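Putative uncharacterized protein PH0186 (Pyrococcus horikoshii, PDB 2ZTS) probably works as a KaiC-like P-loop ATPase, binding ADP together with magnesium in a six-subunit assembly. Local coordinates at residues T32-F46 with E195-L207. Residues are numbered along the deposited sequence; the frame is centred on the assembly and turned at random.
Sequences TVLLTGGTGTGKTTF and EEFIARGVIVLDL. With MG (magnesium ion), chain I; ADP (adenosine-5'-diphosphate), chain H.
L205 lies against T41, late in the Walker A P-loop, just before helix 43-58 begins, a worked example of how a RecA-like KaiC sheet carries its nucleotide loop. Strands 32-36 and 201-207 run parallel, tied by alternating backbone bonds such as I203 N to L34 O, 2.8 Å. V33, L35 and I203 share the face covered by helix 43-58, whereas L34, T36, V202 and V204 occupy the other. On the helix face V33 CG1 presses on I203 CD1 at 3.5 Å, tighter than usual, and the F46 ring brings CZ obliquely to the same methyl. L35 reaches along the strand: with CG anti to the backbone N (chi1 177°), its CD1 meets L205 CG at 3.8 Å. L205 then pushes CD1 under the loop, 3.4 Å from T41 O and close to G42 C. On the opposite face, T36 CG2 and V204 CG2 stand side by side, pointing the same way, while T36 OG1 is taken by L189 O.

Amides of G40 and G42 in the loop, and of K43, T44 and T45 in the first turn of helix 43-58, bind the phosphates. K43 bends at chi3 and chi4, bringing NZ to ADP O1B at 2.8 Å; G37 O also receives NZ, from above its carbonyl plane, and E180 pairs with the charge. A methionine in place of this lysine would probably leave O1B without its charged partner and E180 without its mate. T44 OG1 coordinates magnesium beside ADP O3B and four waters. Across the type II turn from G38 to T41, T41 OG1 donates to G38 O in the carbonyl plane, on a lone pair, at 2.8 Å.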
loop_
_atom_site.group_PDB
_atom_site.type_symbol
_atom_site.label_atom_id
_atom_site.label_comp_id
_atom_site.label_asym_id
_atom_site.label_seq_id
_atom_site.Cartn_x
_atom_site.Cartn_y
_atom_site.Cartn_z
ATOM N N THR C 32 13.809 25.399 14.692
ATOM C CA THR C 32 13.009 25.147 13.477
ATOM C C THR C 32 11.804 24.277 13.788
ATOM O O THR C 32 11.977 23.145 14.277
ATOM C CB THR C 32 13.873 24.476 12.491
ATOM O OG1 THR C 32 14.929 25.376 12.188
ATOM C CG2 THR C 32 13.110 24.225 11.094
ATOM N N VAL C 33 10.604 24.809 13.585
ATOM C CA VAL C 33 9.322 24.152 13.886
ATOM C C VAL C 33 8.661 23.750 12.585
ATOM O O VAL C 33 8.509 24.589 11.700
ATOM C CB VAL C 33 8.396 25.090 14.601
ATOM C CG1 VAL C 33 7.073 24.420 14.991
ATOM C CG2 VAL C 33 9.101 25.639 15.895
ATOM N N LEU C 34 8.298 22.474 12.488
ATOM C CA LEU C 34 7.551 21.909 11.396
ATOM C C LEU C 34 6.103 22.035 11.768
ATOM O O LEU C 34 5.634 21.486 12.770
ATOM C CB LEU C 34 7.911 20.436 11.172
ATOM C CG LEU C 34 7.280 19.858 9.897
ATOM C CD1 LEU C 34 7.868 20.460 8.609
ATOM C CD2 LEU C 34 7.368 18.362 9.857
ATOM N N LEU C 35 5.400 22.832 10.974
ATOM C CA LEU C 35 3.973 22.989 11.054
ATOM C C LEU C 35 3.347 22.108 9.912
ATOM O O LEU C 35 3.567 22.364 8.695
ATOM C CB LEU C 35 3.646 24.457 10.909
ATOM C CG LEU C 35 2.152 24.725 10.895
ATOM C CD1 LEU C 35 1.505 24.369 12.252
ATOM C CD2 LEU C 35 1.868 26.132 10.537
ATOM N N THR C 36 2.597 21.073 10.311
ATOM C CA THR C 36 2.064 20.064 9.378
ATOM C C THR C 36 0.561 19.876 9.560
ATOM O O THR C 36 0.020 20.152 10.606
ATOM C CB THR C 36 2.864 18.741 9.511
ATOM O OG1 THR C 36 2.414 17.770 8.542
ATOM C CG2 THR C 36 2.712 18.062 10.889
ATOM N N GLY C 37 -0.100 19.482 8.490
ATOM C CA GLY C 37 -1.512 19.299 8.409
ATOM C C GLY C 37 -1.973 19.288 6.957
ATOM O O GLY C 37 -1.270 19.765 6.031
ATOM N N GLY C 38 -3.171 18.747 6.772
ATOM C CA GLY C 38 -3.798 18.613 5.454
ATOM C C GLY C 38 -4.175 19.951 4.866
ATOM O O GLY C 38 -4.091 21.025 5.501
ATOM N N THR C 39 -4.564 19.921 3.617
ATOM C CA THR C 39 -4.987 21.137 2.938
ATOM C C THR C 39 -6.079 21.859 3.770
ATOM O O THR C 39 -7.069 21.257 4.202
ATOM C CB THR C 39 -5.609 20.755 1.565
ATOM O OG1 THR C 39 -4.705 19.935 0.837
ATOM C CG2 THR C 39 -5.879 21.931 0.699
ATOM N N GLY C 40 -5.847 23.138 4.068
ATOM C CA GLY C 40 -6.911 23.956 4.580
ATOM C C GLY C 40 -7.036 23.814 6.048
ATOM O O GLY C 40 -8.078 24.144 6.601
ATOM N N THR C 41 -6.005 23.324 6.703
ATOM C CA THR C 41 -6.047 23.196 8.161
ATOM C C THR C 41 -5.521 24.454 8.888
ATOM O O THR C 41 -5.651 24.530 10.066
ATOM C CB THR C 41 -5.295 21.958 8.642
ATOM O OG1 THR C 41 -3.942 21.976 8.129
ATOM C CG2 THR C 41 -5.964 20.603 8.073
ATOM N N GLY C 42 -5.029 25.446 8.183
ATOM C CA GLY C 42 -4.676 26.740 8.753
ATOM C C GLY C 42 -3.201 26.992 8.746
ATOM O O GLY C 42 -2.758 27.947 9.370
ATOM N N LYS C 43 -2.443 26.203 8.003
ATOM C CA LYS C 43 -0.976 26.328 8.026
ATOM C C LYS C 43 -0.468 27.700 7.637
ATOM O O LYS C 43 0.329 28.317 8.349
ATOM C CB LYS C 43 -0.327 25.318 7.091
ATOM C CG LYS C 43 -0.530 23.862 7.496
ATOM C CD LYS C 43 0.257 22.977 6.661
ATOM C CE LYS C 43 -0.250 22.834 5.220
ATOM N NZ LYS C 43 -1.658 22.618 4.995
ATOM N N THR C 44 -0.848 28.135 6.441
ATOM C CA THR C 44 -0.489 29.449 5.948
ATOM C C THR C 44 -0.848 30.603 6.890
ATOM O O THR C 44 -0.029 31.479 7.143
ATOM C CB THR C 44 -1.082 29.610 4.568
ATOM O OG1 THR C 44 -0.325 28.810 3.688
ATOM C CG2 THR C 44 -0.896 31.029 3.980
ATOM N N THR C 45 -2.049 30.557 7.414
ATOM C CA THR C 45 -2.605 31.505 8.338
ATOM C C THR C 45 -1.811 31.630 9.634
ATOM O O THR C 45 -1.431 32.717 10.047
ATOM C CB THR C 45 -4.071 31.103 8.610
ATOM O OG1 THR C 45 -4.786 31.286 7.381
ATOM C CG2 THR C 45 -4.763 32.059 9.555
ATOM N N PHE C 46 -1.576 30.494 10.256
ATOM C CA PHE C 46 -0.781 30.347 11.469
ATOM C C PHE C 46 0.665 30.884 11.238
ATOM O O PHE C 46 1.156 31.688 12.016
ATOM C CB PHE C 46 -0.775 28.875 11.782
ATOM C CG PHE C 46 -0.171 28.522 13.069
ATOM C CD1 PHE C 46 -0.952 28.074 14.093
ATOM C CD2 PHE C 46 1.205 28.642 13.254
ATOM C CE1 PHE C 46 -0.379 27.741 15.296
ATOM C CE2 PHE C 46 1.795 28.306 14.474
ATOM C CZ PHE C 46 1.025 27.850 15.483
ATOM N N GLU C 195 11.029 15.866 6.367
ATOM C CA GLU C 195 10.903 17.185 6.904
ATOM C C GLU C 195 11.138 17.213 8.427
ATOM O O GLU C 195 11.735 18.161 8.941
ATOM C CB GLU C 195 9.503 17.727 6.586
ATOM C CG GLU C 195 9.226 17.919 5.114
ATOM C CD GLU C 195 8.468 16.747 4.475
ATOM O OE1 GLU C 195 9.018 15.633 4.471
ATOM O OE2 GLU C 195 7.300 16.957 4.050
ATOM N N GLU C 196 10.565 16.246 9.146
ATOM C CA GLU C 196 10.704 16.156 10.616
ATOM C C GLU C 196 12.151 15.945 11.116
ATOM O O GLU C 196 12.465 16.297 12.261
ATOM C CB GLU C 196 9.819 15.023 11.149
ATOM C CG GLU C 196 10.092 13.683 10.498
ATOM C CD GLU C 196 9.140 13.323 9.354
ATOM O OE1 GLU C 196 8.887 14.127 8.427
ATOM O OE2 GLU C 196 8.716 12.184 9.318
ATOM N N PHE C 197 13.030 15.390 10.282
ATOM C CA PHE C 197 14.438 15.277 10.631
ATOM C C PHE C 197 15.247 16.593 10.634
ATOM O O PHE C 197 16.418 16.557 11.005
ATOM C CB PHE C 197 15.139 14.231 9.755
ATOM C CG PHE C 197 14.602 12.866 9.966
ATOM C CD1 PHE C 197 15.050 12.102 11.033
ATOM C CD2 PHE C 197 13.563 12.397 9.185
ATOM C CE1 PHE C 197 14.512 10.881 11.272
ATOM C CE2 PHE C 197 13.030 11.161 9.408
ATOM C CZ PHE C 197 13.482 10.401 10.442
ATOM N N ILE C 198 14.690 17.704 10.135
ATOM C CA ILE C 198 15.386 18.991 10.257
ATOM C C ILE C 198 14.663 19.944 11.192
ATOM O O ILE C 198 14.936 21.108 11.219
ATOM C CB ILE C 198 15.648 19.630 8.866
ATOM C CG1 ILE C 198 14.369 20.071 8.186
ATOM C CG2 ILE C 198 16.439 18.642 7.962
ATOM C CD1 ILE C 198 14.597 21.078 7.062
ATOM N N ALA C 199 13.730 19.433 11.977
ATOM C CA ALA C 199 12.951 20.282 12.867
ATOM C C ALA C 199 13.047 19.768 14.294
ATOM O O ALA C 199 13.136 18.570 14.512
ATOM C CB ALA C 199 11.514 20.327 12.413
ATOM N N ARG C 200 13.133 20.684 15.248
ATOM C CA ARG C 200 13.236 20.341 16.658
ATOM C C ARG C 200 11.917 20.596 17.373
ATOM O O ARG C 200 11.811 20.399 18.583
ATOM C CB ARG C 200 14.382 21.142 17.335
ATOM C CG ARG C 200 15.710 21.166 16.561
ATOM C CD ARG C 200 16.647 19.935 16.708
ATOM N NE ARG C 200 17.806 20.057 15.783
ATOM C CZ ARG C 200 18.878 20.876 15.955
ATOM N NH1 ARG C 200 18.969 21.675 17.014
ATOM N NH2 ARG C 200 19.871 20.900 15.058
ATOM N N GLY C 201 10.922 21.056 16.622
ATOM C CA GLY C 201 9.539 21.205 17.078
ATOM C C GLY C 201 8.594 20.677 15.990
ATOM O O GLY C 201 8.901 20.880 14.819
ATOM N N VAL C 202 7.463 20.057 16.365
ATOM C CA VAL C 202 6.395 19.696 15.406
ATOM C C VAL C 202 5.009 20.023 15.940
ATOM O O VAL C 202 4.659 19.631 17.062
ATOM C CB VAL C 202 6.417 18.199 15.068
ATOM C CG1 VAL C 202 5.303 17.843 14.113
ATOM C CG2 VAL C 202 7.767 17.818 14.533
ATOM N N ILE C 203 4.254 20.762 15.151
ATOM C CA ILE C 203 2.899 21.158 15.448
ATOM C C ILE C 203 2.002 20.580 14.343
ATOM O O ILE C 203 2.263 20.815 13.154
ATOM C CB ILE C 203 2.765 22.724 15.464
ATOM C CG1 ILE C 203 3.706 23.306 16.524
ATOM C CG2 ILE C 203 1.343 23.082 15.821
ATOM C CD1 ILE C 203 3.930 24.779 16.394
ATOM N N VAL C 204 0.944 19.882 14.763
ATOM C CA VAL C 204 -0.082 19.350 13.861
ATOM C C VAL C 204 -1.371 20.135 13.951
ATOM O O VAL C 204 -1.890 20.353 15.016
ATOM C CB VAL C 204 -0.388 17.862 14.178
ATOM C CG1 VAL C 204 -1.369 17.243 13.160
ATOM C CG2 VAL C 204 0.891 17.088 14.278
ATOM N N LEU C 205 -1.870 20.556 12.813
ATOM C CA LEU C 205 -3.164 21.146 12.630
ATOM C C LEU C 205 -4.012 20.117 11.944
ATOM O O LEU C 205 -3.588 19.527 10.971
ATOM C CB LEU C 205 -3.058 22.355 11.720
ATOM C CG LEU C 205 -2.177 23.528 12.140
ATOM C CD1 LEU C 205 -2.487 24.777 11.357
ATOM C CD2 LEU C 205 -2.282 23.822 13.610
ATOM N N ASP C 206 -5.220 19.928 12.425
ATOM C CA ASP C 206 -6.100 18.871 11.934
ATOM C C ASP C 206 -7.554 19.366 11.912
ATOM O O ASP C 206 -7.885 20.407 12.513
ATOM C CB ASP C 206 -6.029 17.652 12.858
ATOM C CG ASP C 206 -6.256 16.337 12.115
ATOM O OD1 ASP C 206 -6.535 16.370 10.876
ATOM O OD2 ASP C 206 -6.171 15.225 12.711
ATOM N N LEU C 207 -8.374 18.622 11.163
ATOM C CA LEU C 207 -9.826 18.745 11.139
ATOM C C LEU C 207 -10.360 17.390 11.483
ATOM O O LEU C 207 -10.135 16.443 10.710
ATOM C CB LEU C 207 -10.287 19.067 9.737
ATOM C CG LEU C 207 -9.935 20.412 9.180
ATOM C CD1 LEU C 207 -10.250 20.477 7.697
ATOM C CD2 LEU C 207 -10.685 21.466 9.925
HETATM MG MG MG I . -1.281 27.113 2.609
HETATM P PB ADP H . -3.598 25.650 4.562
HETATM O O1B ADP H . -3.410 24.693 5.659
HETATM O O2B ADP H . -4.085 24.980 3.270
HETATM O O3B ADP H . -2.320 26.517 4.274
HETATM P PA ADP H . -4.982 28.157 5.170
HETATM O O1A ADP H . -4.118 28.853 6.245
HETATM O O2A ADP H . -4.791 28.729 3.785
HETATM O O3A ADP H . -4.813 26.541 5.177
HETATM O "O5'" ADP H . -6.469 28.268 5.720
HETATM C "C5'" ADP H . -7.479 28.927 5.027
HETATM C "C4'" ADP H . -8.800 28.804 5.749
HETATM O "O4'" ADP H . -9.034 29.769 6.749
HETATM C "C3'" ADP H . -9.937 28.902 4.751
HETATM O "O3'" ADP H . -10.031 27.640 4.088
HETATM C "C2'" ADP H . -11.090 29.334 5.636
HETATM O "O2'" ADP H . -11.711 28.259 6.247
HETATM C "C1'" ADP H . -10.413 30.155 6.740
HETATM N N9 ADP H . -10.422 31.603 6.478
HETATM C C8 ADP H . -9.728 32.273 5.477
HETATM N N7 ADP H . -9.964 33.597 5.593
HETATM C C5 ADP H . -10.841 33.772 6.620
HETATM C C6 ADP H . -11.427 34.902 7.183
HETATM N N6 ADP H . -10.971 36.130 6.895
HETATM N N1 ADP H . -12.271 34.743 8.284
HETATM C C2 ADP H . -12.524 33.486 8.810
HETATM N N3 ADP H . -11.924 32.352 8.251
HETATM C C4 ADP H . -11.113 32.514 7.187
HETATM O O HOH W 1 -4.422 17.403 9.134
HETATM O O HOH W 2 -7.674 22.859 10.929
HETATM O O HOH W 3 -2.862 28.421 2.175
HETATM O O HOH W 4 -1.843 25.293 1.757
HETATM O O HOH W 5 -0.450 27.751 0.870
HETATM O O HOH W 6 0.451 26.076 3.135
#